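Local coordinates for 2-nitropropane dioxygenase (Streptomyces ansochromogenes, PDB 3BW2), which probably uses FMN and molecular oxygen to oxidise alkyl nitronates, with propionate 3-nitronate as the presumed physiological substrate, at residues 167-172 and 201-206. Numbering follows the deposited sequence.
With FMN (flavin mononucleotide), chain B.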
# COMPACT_ATOMS: atom_id res chain seq x y z
N ASP A 167 -19.42 0.87 -16.29
CA ASP A 167 -18.61 0.13 -17.26
C ASP A 167 -17.28 -0.38 -16.70
O ASP A 167 -16.76 -1.40 -17.14
CB ASP A 167 -18.34 0.99 -18.49
CG ASP A 167 -19.60 1.31 -19.26
OD1 ASP A 167 -20.16 0.39 -19.89
OD2 ASP A 167 -20.04 2.48 -19.23
N ALA A 168 -16.71 0.35 -15.75
CA ALA A 168 -15.44 -0.05 -15.17
C ALA A 168 -15.26 0.59 -13.81
O ALA A 168 -15.87 1.62 -13.52
CB ALA A 168 -14.30 0.37 -16.09
N VAL A 169 -14.43 -0.03 -12.99
CA VAL A 169 -14.17 0.48 -11.66
C VAL A 169 -12.71 0.90 -11.57
O VAL A 169 -11.83 0.24 -12.13
CB VAL A 169 -14.47 -0.59 -10.58
CG1 VAL A 169 -13.66 -1.86 -10.86
CG2 VAL A 169 -14.13 -0.04 -9.19
N ILE A 170 -12.46 2.01 -10.90
CA ILE A 170 -11.10 2.49 -10.70
C ILE A 170 -10.68 2.03 -9.31
O ILE A 170 -11.19 2.52 -8.31
CB ILE A 170 -11.02 4.02 -10.74
CG1 ILE A 170 -11.52 4.54 -12.10
CG2 ILE A 170 -9.58 4.46 -10.49
CD1 ILE A 170 -11.75 6.04 -12.14
N ALA A 171 -9.76 1.07 -9.25
CA ALA A 171 -9.28 0.57 -7.96
C ALA A 171 -8.16 1.50 -7.52
O ALA A 171 -7.03 1.41 -8.00
CB ALA A 171 -8.77 -0.87 -8.10
N GLN A 172 -8.49 2.39 -6.60
CA GLN A 172 -7.52 3.36 -6.09
C GLN A 172 -6.91 2.88 -4.78
O GLN A 172 -7.60 2.77 -3.77
CB GLN A 172 -8.20 4.71 -5.89
CG GLN A 172 -7.29 5.79 -5.33
CD GLN A 172 -8.07 6.93 -4.71
OE1 GLN A 172 -8.99 6.70 -3.93
NE2 GLN A 172 -7.71 8.17 -5.06
N ALA A 201 -5.94 -7.15 -6.84
CA ALA A 201 -6.23 -8.58 -6.88
C ALA A 201 -7.60 -8.88 -6.29
O ALA A 201 -8.35 -9.69 -6.83
CB ALA A 201 -5.15 -9.36 -6.13
N GLN A 202 -7.92 -8.22 -5.17
CA GLN A 202 -9.20 -8.42 -4.51
C GLN A 202 -10.36 -7.95 -5.40
O GLN A 202 -11.37 -8.64 -5.53
CB GLN A 202 -9.24 -7.64 -3.18
CG GLN A 202 -8.31 -8.15 -2.09
CD GLN A 202 -8.41 -7.33 -0.82
OE1 GLN A 202 -9.48 -7.23 -0.21
NE2 GLN A 202 -7.30 -6.73 -0.41
N VAL A 203 -10.21 -6.77 -5.99
CA VAL A 203 -11.24 -6.22 -6.86
C VAL A 203 -11.43 -7.10 -8.10
O VAL A 203 -12.56 -7.36 -8.51
CB VAL A 203 -10.90 -4.78 -7.29
CG1 VAL A 203 -11.84 -4.32 -8.41
CG2 VAL A 203 -11.03 -3.85 -6.09
N ARG A 204 -10.33 -7.56 -8.68
CA ARG A 204 -10.41 -8.40 -9.87
C ARG A 204 -11.23 -9.67 -9.61
O ARG A 204 -11.93 -10.15 -10.51
CB ARG A 204 -9.00 -8.76 -10.37
CG ARG A 204 -8.95 -9.76 -11.53
CD ARG A 204 -10.14 -9.62 -12.48
NE ARG A 204 -10.12 -8.42 -13.31
CZ ARG A 204 -11.20 -7.71 -13.63
NH1 ARG A 204 -12.40 -8.07 -13.19
NH2 ARG A 204 -11.09 -6.65 -14.42
N GLU A 205 -11.17 -10.21 -8.40
CA GLU A 205 -11.92 -11.41 -8.07
C GLU A 205 -13.32 -11.11 -7.54
O GLU A 205 -14.15 -12.02 -7.42
CB GLU A 205 -11.17 -12.26 -7.04
CG GLU A 205 -9.76 -12.63 -7.46
CD GLU A 205 -9.28 -13.93 -6.83
OE1 GLU A 205 -9.70 -14.24 -5.69
OE2 GLU A 205 -8.46 -14.63 -7.47
N ALA A 206 -13.58 -9.85 -7.24
CA ALA A 206 -14.88 -9.44 -6.71
C ALA A 206 -15.87 -9.00 -7.79
O ALA A 206 -17.08 -9.10 -7.61
CB ALA A 206 -14.70 -8.33 -5.70
N1 FMN B . -9.52 12.07 -8.48
C2 FMN B . -10.82 12.42 -8.89
O2 FMN B . -11.63 11.54 -9.17
N3 FMN B . -11.19 13.74 -9.02
C4 FMN B . -10.32 14.79 -8.75
O4 FMN B . -10.70 15.97 -8.88
C4A FMN B . -9.00 14.46 -8.34
N5 FMN B . -8.07 15.47 -8.07
C5A FMN B . -6.76 15.17 -7.70
C6 FMN B . -5.84 16.22 -7.46
C7 FMN B . -4.47 15.98 -7.08
C7M FMN B . -3.48 17.04 -7.64
C8 FMN B . -4.10 14.59 -6.99
C8M FMN B . -2.68 14.09 -7.30
C9 FMN B . -5.02 13.52 -7.20
C9A FMN B . -6.35 13.80 -7.56
N10 FMN B . -7.30 12.77 -7.80
C10 FMN B . -8.62 13.09 -8.20
C1' FMN B . -6.96 11.31 -7.49
C2' FMN B . -6.59 10.62 -8.82
O2' FMN B . -7.78 10.23 -9.48
C3' FMN B . -5.74 9.32 -8.61
O3' FMN B . -6.52 8.46 -7.77
C4' FMN B . -4.38 9.55 -7.93
O4' FMN B . -3.75 10.65 -8.58
C5' FMN B . -3.48 8.28 -8.06
O5' FMN B . -2.18 8.47 -7.44
P FMN B . -0.83 9.09 -8.11
O1P FMN B . -1.28 8.48 -9.40
O2P FMN B . -0.18 8.30 -6.99
O3P FMN B . -1.44 10.44 -7.76
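Val203 of helix 196-206 points its two methyl groups at strand 168-172, and each finds its own partner there. CG1 meets CG1 of Val169 tip to tip at 3.9 Å, whereas CG2 approaches CB of Ala171 at 4.2 Å. This division follows from the first torsion of Val203, which sets CG1 anti to the backbone N (chi1 169°) and leaves CG2 beside that nitrogen. On the strand, Val169 holds CG1 between its backbone N and carbonyl carbon (chi1 56°), and it is this methyl that reaches the helix. The contact is small and wholly apolar, with no hydrogen bond from one segment to the other; the nearest CA atoms across the contact are those of Ala171 and Val203, 7.2 Å apart.

Val169 and Ala171 face the helix, while Ile170 between them points away from it, the alternation of an extended strand with one face on the helical layer. At the end of the strand, Gln172 serves the cofactor. Its side chain, extended beyond CG, brings NE2 to O3' of the FMN ribityl chain in a bent hydrogen bond of 3.0 Å (142° at the hydrogen). NE2 also hydrogen-bonds to His179 O, and OE1 accepts from Gly181 N, which fixes the rotation of the amide. A leucine here would probably leave O3' without this donor and the two backbone groups without their amide partner.

In this TIM barrel, strand 168-172 runs parallel between strands 147-152 and 211-214, and helix 196-206 packs on its outer side. Val211 of strand 211-214 touches Val169, Ala171 and Val203, while helix 155-163 adds Val161 against Val169 and Ala158 against Val203, so that the valine pair is flanked by the next strand and by the preceding helix.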